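Local coordinates for 5' nucleotidase family protein (Staphylococcus aureus subsp. aureus, PDB 4Q7F), which belongs to the 5'-nucleotidase family and holds manganese and magnesium ions in a calcineurin-like phosphoesterase domain joined to a C-terminal nucleotidase-family domain, at residues V24-H29 with I68-F73; M347-L352 with M515-V520; E409-K414 with Y442-G447. All coordinates share one frame; numbering follows the deposited sequence.

Overall arrangement
Contact 1 lies in the calcineurin-like phosphoesterase part of the chain, where strands 19-25 and 65-69 share a mixed sheet and the loops that follow them supply three of the protein ligands of the metal pair. The other two contacts lie in the C-terminal part, about 38 Å (contact 2) and 36 Å (contact 3) from contact 1, centre to centre. Contact 1 closes before the others open, while contact 3 is nested in the long loop closed by contact 2; the centres of contacts 2 and 3 are about 25 Å apart. Contact 2 sets helix 342-355 against the loop leading into strand 522-526, which pairs with strand 441-445 of contact 3. Contacts 2 and 3 are apolar packing.

Contact 1: V24-H29 with I68-F73; sequences VVSDVH and IDNGDF. With MN (manganese (II) ion), chain C; MG (magnesium ion), chain B.
Val24 and Val25 run parallel to Ile68 and Asp69, with Val25 N hydrogen-bonded to Ile68 O (3.0 Å) and Asn70 N to Val25 O (2.8 Å). Strand 19-25, helix 48-59 and strand 65-69 form a beta-alpha-beta crossover of the calcineurin-like phosphoesterase fold, and the loops beyond the strands' C-terminal ends carry metal ligands. Val24 packs against Ile68 on one face of the sheet; on the other, CG2 of Val25 meets the carboxylate of Asp69. Pairing continues through Asp27 N to Gly71 O and His29 N to Asp72 O. Asp69 OD1 takes the N-H of Gly71 in an Asx turn; one water accepts from Val28 N and lies within hydrogen-bonding distance of Gly71 O and of Asp69 OD2, which also meets Tyr97. Asp27 OD2, His29 NE2 and Asp72 OD2 all bind manganese, a site that His249 joins. Asp72 CG lies opposite the carbonyl carbon, beside the backbone N (chi1 -84°), a turn that brings OD2 to magnesium as well (2.3 Å), with Asn109, His207 and His247 as further magnesium ligands. The Asp27 and Asp72 carboxylates are turned 87° apart, their OD2 atoms 3.0 Å from each other. Ser26 OG donates to Asp27 OD1 (2.6 Å) from the anti side, 30° out of the carboxylate plane, which probably helps to orient the oxygen that does not bind manganese. ND1 of His29 is hydrogen-bonded to Gln75 O; Asp72 has a further polar partner in His110. Asp72 CB rests over one face of the His29 ring, 3.7 Å from the centroid and displaced toward the rim.

Contact 2: M347-L352 with M515-V520; sequences MNYALL and MRIPQV
Tyr349 holds CG trans to its backbone N (chi1 -178°), which brings its ring up to Ile517, Pro518 and Val520, and Val520 CG1 sits beside its own backbone N (chi1 -62°), opposite the carbonyl carbon. Pro518 lies across one face of the phenol ring: its CD makes a CH-pi contact 3.6 Å from the Tyr349 centroid, displaced toward the rim, although the exact fit of the proline is doubtful because the model is too tight there. At the ring's edge, near its plane, Val520 CG1 meets Tyr349 CD1 at 3.9 Å. Ile517 comes in obliquely, its CG2 3.8 Å from Tyr349 CB. This is apolar packing of a helix of the C-terminal nucleotidase-family domain against the irregular loop between helix 501-511 and strand 522-526, and no hydrogen bond joins the two segments. Polar ties come from Asn345, earlier on the same helix, whose OD1 accepts from Val520 N and whose ND2 donates to Pro518 O. One turn beyond Tyr349, Leu352 and Val520 reach toward each other tip to tip, with Leu352 CD1 3.8 Å from Val520 CB. The second methyl of Val520, CG2, turns instead to the helix backbone, 3.8 Å from Tyr349 N.

Contact 3: E409-K414 with Y442-G447; sequences EYFDVK and YTIHVG
Val446 sets both of its methyls against the root of Phe411, with CG1 and CG2 each 3.6 Å from Phe411 CB. The two side chains cross at about a right angle, and the valine overlaps the start of the aromatic side chain more than its ring. Val446 CG1 lies trans to its own backbone N (chi1 -172°), a rotation that carries this methyl on to the opposing main chain, 3.4 Å from Asp412 N. Farther along strand 411-414, Val413 CG2 approaches Val446 CG1 at 3.9 Å, extending the apolar patch toward Gly447. On the ring of Phe411, CE2 touches Ile444 CD1 more loosely, at 4.3 Å. The ring is also packed within its own segment, where Tyr410 CD2 stands over the centre of one face, 3.8 Å above the plane. Tyr434 adds an edge-to-face contact to Phe411, and Val525 touches Phe411, Ile444 and Val446 alike. The side chain of Asp412 leaves the main chain away from segment 442-447; its OD1 accepts a weak hydrogen bond from Val413 N. No hydrogen bond joins the segments; each strand pairs with other partners instead, Asp412 through its backbone with Ser419, and Ile444 with Lys524. Phe411 O is taken by Arg453 NH1. The arrangement is that of a beta hairpin, strands 411-414 and 417-420, laid through apolar side chains against the end of strand 441-445 and the residues just after it, in a separate mixed sheet of the C-terminal nucleotidase-family domain where that strand lies between 454-459 and 522-526.

Contact 1: V24-H29 with I68-F73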
loop_
_atom_site.group_PDB
_atom_site.type_symbol
_atom_site.label_atom_id
_atom_site.label_comp_id
_atom_site.label_asym_id
_atom_site.label_seq_id
_atom_site.Cartn_x
_atom_site.Cartn_y
_atom_site.Cartn_z
ATOM N N VAL A 24 15.954 5.953 8.301
ATOM C CA VAL A 24 14.565 5.960 7.961
ATOM C C VAL A 24 14.028 4.580 7.644
ATOM O O VAL A 24 14.702 3.774 7.015
ATOM C CB VAL A 24 14.271 6.938 6.780
ATOM C CG1 VAL A 24 15.203 6.684 5.605
ATOM C CG2 VAL A 24 12.805 6.843 6.338
ATOM N N VAL A 25 12.831 4.319 8.170
ATOM C CA VAL A 25 12.038 3.149 7.817
ATOM C C VAL A 25 10.814 3.723 7.114
ATOM O O VAL A 25 10.388 4.875 7.381
ATOM C CB VAL A 25 11.640 2.259 9.010
ATOM C CG1 VAL A 25 12.861 1.542 9.544
ATOM C CG2 VAL A 25 10.957 3.049 10.119
ATOM N N SER A 26 10.270 2.962 6.177
ATOM C CA SER A 26 9.089 3.402 5.451
ATOM C C SER A 26 8.243 2.197 5.140
ATOM O O SER A 26 8.764 1.086 4.971
ATOM C CB SER A 26 9.462 4.108 4.138
ATOM O OG SER A 26 8.326 4.693 3.507
ATOM N N ASP A 27 6.934 2.417 5.085
ATOM C CA ASP A 27 5.992 1.360 4.765
ATOM C C ASP A 27 6.200 0.103 5.616
ATOM O O ASP A 27 6.264 -1.015 5.115
ATOM C CB ASP A 27 6.050 1.069 3.255
ATOM C CG ASP A 27 5.776 2.318 2.398
ATOM O OD1 ASP A 27 6.685 3.162 2.187
ATOM O OD2 ASP A 27 4.664 2.421 1.831
ATOM N N VAL A 28 6.352 0.315 6.926
ATOM C CA VAL A 28 6.504 -0.770 7.866
ATOM C C VAL A 28 5.235 -1.619 7.878
ATOM O O VAL A 28 5.289 -2.865 8.021
ATOM C CB VAL A 28 6.844 -0.242 9.249
ATOM C CG1 VAL A 28 6.943 -1.401 10.233
ATOM C CG2 VAL A 28 8.159 0.512 9.136
ATOM N N HIS A 29 4.109 -0.922 7.707
ATOM C CA HIS A 29 2.797 -1.526 7.536
ATOM C C HIS A 29 2.326 -2.421 8.660
ATOM O O HIS A 29 1.619 -3.400 8.427
ATOM C CB HIS A 29 2.723 -2.265 6.190
ATOM C CG HIS A 29 2.405 -1.376 5.028
ATOM N ND1 HIS A 29 1.189 -0.750 4.898
ATOM C CD2 HIS A 29 3.109 -1.063 3.914
ATOM C CE1 HIS A 29 1.158 -0.071 3.764
ATOM N NE2 HIS A 29 2.313 -0.240 3.150
ATOM N N ILE A 68 13.480 8.254 11.683
ATOM C CA ILE A 68 12.291 8.665 10.956
ATOM C C ILE A 68 11.433 7.523 10.439
ATOM O O ILE A 68 11.958 6.512 9.988
ATOM C CB ILE A 68 12.747 9.438 9.692
ATOM C CG1 ILE A 68 13.658 10.600 10.095
ATOM C CG2 ILE A 68 11.559 9.890 8.834
ATOM C CD1 ILE A 68 14.366 11.305 8.963
ATOM N N ASP A 69 10.123 7.664 10.594
ATOM C CA ASP A 69 9.148 6.752 9.952
ATOM C C ASP A 69 8.499 7.535 8.817
ATOM O O ASP A 69 7.925 8.602 9.035
ATOM C CB ASP A 69 8.088 6.199 10.896
ATOM C CG ASP A 69 7.119 5.262 10.161
ATOM O OD1 ASP A 69 6.253 5.803 9.448
ATOM O OD2 ASP A 69 7.241 4.006 10.279
ATOM N N ASN A 70 8.553 7.008 7.603
ATOM C CA ASN A 70 8.050 7.752 6.443
ATOM C C ASN A 70 6.687 7.326 5.910
ATOM O O ASN A 70 6.411 7.432 4.679
ATOM C CB ASN A 70 9.097 7.745 5.307
ATOM C CG ASN A 70 8.767 8.752 4.199
ATOM O OD1 ASN A 70 8.364 9.898 4.477
ATOM N ND2 ASN A 70 8.923 8.335 2.946
ATOM N N GLY A 71 5.808 6.859 6.802
ATOM C CA GLY A 71 4.433 6.547 6.391
ATOM C C GLY A 71 4.047 5.102 6.149
ATOM O O GLY A 71 4.889 4.232 5.952
ATOM N N ASP A 72 2.740 4.870 6.143
ATOM C CA ASP A 72 2.167 3.532 5.958
ATOM C C ASP A 72 2.581 2.662 7.112
ATOM O O ASP A 72 3.155 1.575 6.930
ATOM C CB ASP A 72 2.521 2.908 4.598
ATOM C CG ASP A 72 1.584 3.370 3.478
ATOM O OD1 ASP A 72 0.722 4.249 3.735
ATOM O OD2 ASP A 72 1.719 2.862 2.341
ATOM N N PHE A 73 2.262 3.141 8.305
ATOM C CA PHE A 73 2.591 2.445 9.532
ATOM C C PHE A 73 1.378 1.952 10.310
ATOM O O PHE A 73 1.507 1.132 11.212
ATOM C CB PHE A 73 3.403 3.358 10.472
ATOM C CG PHE A 73 2.639 4.548 11.009
ATOM C CD1 PHE A 73 1.917 4.455 12.190
ATOM C CD2 PHE A 73 2.655 5.756 10.343
ATOM C CE1 PHE A 73 1.227 5.531 12.676
ATOM C CE2 PHE A 73 1.987 6.847 10.839
ATOM C CZ PHE A 73 1.259 6.734 12.005
HETATM MN MN MN C . 2.861 1.212 1.507
HETATM MG MG MG B . 1.616 4.152 0.460
HETATM O O HOH W 1 6.071 2.830 8.237
HETATM O O HOH W 2 2.090 2.069 -0.441
HETATM O O HOH W 3 1.021 -0.039 0.505
#

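Contact 2: M347-L352 with M515-V520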
loop_
_atom_site.group_PDB
_atom_site.type_symbol
_atom_site.label_atom_id
_atom_site.label_comp_id
_atom_site.label_asym_id
_atom_site.label_seq_id
_atom_site.Cartn_x
_atom_site.Cartn_y
_atom_site.Cartn_z
HETATM N N MSE A 347 -14.990 -16.463 -4.432
HETATM C CA MSE A 347 -15.014 -15.071 -3.989
HETATM C C MSE A 347 -16.062 -14.318 -4.753
HETATM O O MSE A 347 -16.865 -13.613 -4.161
HETATM C CB MSE A 347 -13.653 -14.384 -4.126
HETATM C CG MSE A 347 -12.663 -14.881 -3.059
HETATM SE SE MSE A 347 -11.129 -13.655 -2.938
HETATM C CE MSE A 347 -10.312 -14.055 -4.689
ATOM N N ASN A 348 -16.054 -14.442 -6.075
ATOM C CA ASN A 348 -17.067 -13.776 -6.894
ATOM C C ASN A 348 -18.504 -14.215 -6.555
ATOM O O ASN A 348 -19.404 -13.386 -6.504
ATOM C CB ASN A 348 -16.756 -13.937 -8.376
ATOM C CG ASN A 348 -15.757 -12.904 -8.866
ATOM O OD1 ASN A 348 -16.041 -11.695 -8.855
ATOM N ND2 ASN A 348 -14.605 -13.361 -9.330
ATOM N N TYR A 349 -18.698 -15.502 -6.281
ATOM C CA TYR A 349 -19.997 -15.987 -5.904
ATOM C C TYR A 349 -20.448 -15.332 -4.598
ATOM O O TYR A 349 -21.595 -14.895 -4.495
ATOM C CB TYR A 349 -20.042 -17.506 -5.792
ATOM C CG TYR A 349 -21.438 -17.984 -5.434
ATOM C CD1 TYR A 349 -22.464 -17.942 -6.370
ATOM C CD2 TYR A 349 -21.737 -18.440 -4.155
ATOM C CE1 TYR A 349 -23.743 -18.351 -6.046
ATOM C CE2 TYR A 349 -23.016 -18.854 -3.824
ATOM C CZ TYR A 349 -24.009 -18.814 -4.776
ATOM O OH TYR A 349 -25.279 -19.220 -4.453
ATOM N N ALA A 350 -19.550 -15.221 -3.612
ATOM C CA ALA A 350 -19.925 -14.593 -2.347
ATOM C C ALA A 350 -20.382 -13.150 -2.566
ATOM O O ALA A 350 -21.342 -12.691 -1.954
ATOM C CB ALA A 350 -18.779 -14.652 -1.342
ATOM N N LEU A 351 -19.691 -12.444 -3.452
ATOM C CA LEU A 351 -20.030 -11.064 -3.760
ATOM C C LEU A 351 -21.363 -10.969 -4.530
ATOM O O LEU A 351 -22.192 -10.086 -4.269
ATOM C CB LEU A 351 -18.896 -10.401 -4.549
ATOM C CG LEU A 351 -17.579 -10.166 -3.820
ATOM C CD1 LEU A 351 -16.523 -9.677 -4.811
ATOM C CD2 LEU A 351 -17.706 -9.208 -2.645
ATOM N N LEU A 352 -21.577 -11.869 -5.479
ATOM C CA LEU A 352 -22.845 -11.876 -6.202
ATOM C C LEU A 352 -24.020 -12.138 -5.252
ATOM O O LEU A 352 -25.041 -11.479 -5.347
ATOM C CB LEU A 352 -22.838 -12.887 -7.338
ATOM C CG LEU A 352 -21.940 -12.468 -8.504
ATOM C CD1 LEU A 352 -21.702 -13.638 -9.438
ATOM C CD2 LEU A 352 -22.510 -11.275 -9.251
HETATM N N MSE A 515 -21.454 -25.792 0.950
HETATM C CA MSE A 515 -20.555 -25.151 -0.012
HETATM C C MSE A 515 -20.740 -25.642 -1.419
HETATM O O MSE A 515 -19.781 -26.051 -2.077
HETATM C CB MSE A 515 -19.100 -25.365 0.413
HETATM C CG MSE A 515 -18.774 -24.644 1.718
HETATM SE SE MSE A 515 -18.746 -22.680 1.459
HETATM C CE MSE A 515 -17.325 -22.579 0.093
ATOM N N ARG A 516 -21.981 -25.619 -1.890
ATOM C CA ARG A 516 -22.275 -26.003 -3.264
ATOM C C ARG A 516 -22.248 -24.696 -4.046
ATOM O O ARG A 516 -23.248 -23.988 -4.126
ATOM C CB ARG A 516 -23.628 -26.692 -3.358
ATOM C CG ARG A 516 -23.739 -27.918 -2.464
ATOM C CD ARG A 516 -24.980 -28.728 -2.790
ATOM N NE ARG A 516 -24.930 -29.227 -4.166
ATOM C CZ ARG A 516 -25.893 -29.933 -4.753
ATOM N NH1 ARG A 516 -25.744 -30.331 -6.013
ATOM N NH2 ARG A 516 -27.004 -30.239 -4.094
ATOM N N ILE A 517 -21.085 -24.378 -4.607
ATOM C CA ILE A 517 -20.877 -23.110 -5.306
ATOM C C ILE A 517 -21.140 -23.220 -6.807
ATOM O O ILE A 517 -20.517 -24.032 -7.477
ATOM C CB ILE A 517 -19.424 -22.607 -5.102
ATOM C CG1 ILE A 517 -18.994 -22.714 -3.624
ATOM C CG2 ILE A 517 -19.265 -21.185 -5.620
ATOM C CD1 ILE A 517 -19.942 -22.059 -2.641
ATOM N N PRO A 518 -22.078 -22.416 -7.339
ATOM C CA PRO A 518 -22.305 -22.475 -8.786
ATOM C C PRO A 518 -21.155 -21.825 -9.548
ATOM O O PRO A 518 -20.409 -21.018 -8.974
ATOM C CB PRO A 518 -23.603 -21.685 -8.984
ATOM C CG PRO A 518 -23.762 -20.860 -7.777
ATOM C CD PRO A 518 -23.106 -21.616 -6.653
ATOM N N GLN A 519 -21.017 -22.159 -10.826
ATOM C CA GLN A 519 -19.938 -21.608 -11.621
ATOM C C GLN A 519 -20.325 -20.235 -12.172
ATOM O O GLN A 519 -21.099 -20.130 -13.119
ATOM C CB GLN A 519 -19.538 -22.554 -12.760
ATOM C CG GLN A 519 -18.178 -22.203 -13.372
ATOM C CD GLN A 519 -17.023 -22.367 -12.376
ATOM O OE1 GLN A 519 -17.034 -23.272 -11.524
ATOM N NE2 GLN A 519 -16.014 -21.501 -12.487
ATOM N N VAL A 520 -19.776 -19.194 -11.568
ATOM C CA VAL A 520 -20.040 -17.814 -11.984
ATOM C C VAL A 520 -18.859 -17.175 -12.728
ATOM O O VAL A 520 -19.030 -16.152 -13.389
ATOM C CB VAL A 520 -20.452 -16.931 -10.792
ATOM C CG1 VAL A 520 -21.745 -17.461 -10.181
ATOM C CG2 VAL A 520 -19.337 -16.844 -9.748
#

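Contact 3: E409-K414 with Y442-G447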
loop_
_atom_site.group_PDB
_atom_site.type_symbol
_atom_site.label_atom_id
_atom_site.label_comp_id
_atom_site.label_asym_id
_atom_site.label_seq_id
_atom_site.Cartn_x
_atom_site.Cartn_y
_atom_site.Cartn_z
ATOM N N GLU A 409 -5.273 -5.621 -19.789
ATOM C CA GLU A 409 -3.967 -4.965 -19.983
ATOM C C GLU A 409 -2.879 -5.631 -19.139
ATOM O O GLU A 409 -1.693 -5.434 -19.376
ATOM C CB GLU A 409 -4.021 -3.486 -19.599
ATOM C CG GLU A 409 -4.910 -2.645 -20.491
ATOM C CD GLU A 409 -5.018 -1.217 -20.016
ATOM O OE1 GLU A 409 -4.188 -0.796 -19.147
ATOM O OE2 GLU A 409 -5.936 -0.514 -20.483
ATOM N N TYR A 410 -3.311 -6.394 -18.136
ATOM C CA TYR A 410 -2.426 -7.151 -17.254
ATOM C C TYR A 410 -1.593 -8.171 -18.007
ATOM O O TYR A 410 -0.538 -8.535 -17.559
ATOM C CB TYR A 410 -3.274 -7.911 -16.224
ATOM C CG TYR A 410 -2.503 -8.782 -15.282
ATOM C CD1 TYR A 410 -1.735 -8.220 -14.267
ATOM C CD2 TYR A 410 -2.566 -10.164 -15.362
ATOM C CE1 TYR A 410 -1.047 -9.006 -13.374
ATOM C CE2 TYR A 410 -1.867 -10.953 -14.473
ATOM C CZ TYR A 410 -1.108 -10.367 -13.489
ATOM O OH TYR A 410 -0.430 -11.163 -12.607
ATOM N N PHE A 411 -2.081 -8.642 -19.150
ATOM C CA PHE A 411 -1.389 -9.656 -19.906
ATOM C C PHE A 411 -0.597 -9.115 -21.090
ATOM O O PHE A 411 -0.859 -8.026 -21.605
ATOM C CB PHE A 411 -2.381 -10.696 -20.465
ATOM C CG PHE A 411 -3.172 -11.425 -19.412
ATOM C CD1 PHE A 411 -2.597 -12.435 -18.669
ATOM C CD2 PHE A 411 -4.502 -11.123 -19.201
ATOM C CE1 PHE A 411 -3.325 -13.109 -17.702
ATOM C CE2 PHE A 411 -5.236 -11.787 -18.239
ATOM C CZ PHE A 411 -4.650 -12.780 -17.488
ATOM N N ASP A 412 0.400 -9.904 -21.487
ATOM C CA ASP A 412 1.198 -9.638 -22.665
ATOM C C ASP A 412 1.603 -11.010 -23.191
ATOM O O ASP A 412 1.270 -12.023 -22.592
ATOM C CB ASP A 412 2.418 -8.775 -22.356
ATOM C CG ASP A 412 3.152 -8.339 -23.614
ATOM O OD1 ASP A 412 2.561 -8.428 -24.732
ATOM O OD2 ASP A 412 4.323 -7.921 -23.499
ATOM N N VAL A 413 2.266 -11.052 -24.332
ATOM C CA VAL A 413 2.721 -12.306 -24.899
ATOM C C VAL A 413 4.247 -12.310 -24.935
ATOM O O VAL A 413 4.858 -11.382 -25.442
ATOM C CB VAL A 413 2.173 -12.509 -26.331
ATOM C CG1 VAL A 413 2.792 -13.738 -26.992
ATOM C CG2 VAL A 413 0.655 -12.606 -26.304
ATOM N N LYS A 414 4.844 -13.353 -24.369
ATOM C CA LYS A 414 6.301 -13.549 -24.383
ATOM C C LYS A 414 6.503 -14.895 -25.024
ATOM O O LYS A 414 6.021 -15.912 -24.513
ATOM C CB LYS A 414 6.883 -13.511 -22.976
ATOM C CG LYS A 414 6.737 -12.156 -22.309
ATOM C CD LYS A 414 7.134 -12.215 -20.836
ATOM C CE LYS A 414 6.678 -10.974 -20.083
ATOM N NZ LYS A 414 6.858 -11.134 -18.610
ATOM N N TYR A 442 -16.434 -14.154 -20.849
ATOM C CA TYR A 442 -15.658 -13.379 -21.829
ATOM C C TYR A 442 -14.383 -14.083 -22.259
ATOM O O TYR A 442 -13.906 -15.024 -21.626
ATOM C CB TYR A 442 -15.306 -11.998 -21.245
ATOM C CG TYR A 442 -14.630 -12.057 -19.881
ATOM C CD1 TYR A 442 -15.379 -12.249 -18.720
ATOM C CD2 TYR A 442 -13.246 -11.891 -19.741
ATOM C CE1 TYR A 442 -14.766 -12.307 -17.465
ATOM C CE2 TYR A 442 -12.638 -11.947 -18.492
ATOM C CZ TYR A 442 -13.404 -12.151 -17.354
ATOM O OH TYR A 442 -12.793 -12.203 -16.101
ATOM N N THR A 443 -13.833 -13.589 -23.356
ATOM C CA THR A 443 -12.645 -14.103 -23.949
ATOM C C THR A 443 -11.696 -12.929 -24.090
ATOM O O THR A 443 -12.083 -11.864 -24.597
ATOM C CB THR A 443 -12.917 -14.643 -25.375
ATOM O OG1 THR A 443 -13.859 -15.721 -25.323
ATOM C CG2 THR A 443 -11.620 -15.140 -26.005
ATOM N N ILE A 444 -10.474 -13.095 -23.590
ATOM C CA ILE A 444 -9.442 -12.081 -23.730
ATOM C C ILE A 444 -8.439 -12.561 -24.769
ATOM O O ILE A 444 -7.921 -13.661 -24.650
ATOM C CB ILE A 444 -8.712 -11.812 -22.394
ATOM C CG1 ILE A 444 -9.656 -11.143 -21.381
ATOM C CG2 ILE A 444 -7.525 -10.914 -22.654
ATOM C CD1 ILE A 444 -9.052 -10.975 -19.970
ATOM N N HIS A 445 -8.189 -11.743 -25.785
ATOM C CA HIS A 445 -7.217 -12.031 -26.846
ATOM C C HIS A 445 -6.010 -11.130 -26.626
ATOM O O HIS A 445 -5.991 -9.993 -27.078
ATOM C CB HIS A 445 -7.822 -11.767 -28.227
ATOM C CG HIS A 445 -8.842 -12.778 -28.639
ATOM N ND1 HIS A 445 -8.496 -13.987 -29.194
ATOM C CD2 HIS A 445 -10.193 -12.773 -28.569
ATOM C CE1 HIS A 445 -9.584 -14.687 -29.451
ATOM N NE2 HIS A 445 -10.627 -13.967 -29.091
ATOM N N VAL A 446 -4.991 -11.661 -25.961
ATOM C CA VAL A 446 -3.808 -10.862 -25.554
ATOM C C VAL A 446 -2.990 -10.340 -26.751
ATOM O O VAL A 446 -2.397 -9.294 -26.671
ATOM C CB VAL A 446 -2.934 -11.655 -24.560
ATOM C CG1 VAL A 446 -1.825 -10.771 -23.976
ATOM C CG2 VAL A 446 -3.815 -12.196 -23.432
ATOM N N GLY A 447 -3.031 -11.038 -27.874
ATOM C CA GLY A 447 -2.296 -10.596 -29.061
ATOM C C GLY A 447 -2.885 -9.347 -29.721
ATOM O O GLY A 447 -2.261 -8.766 -30.599
#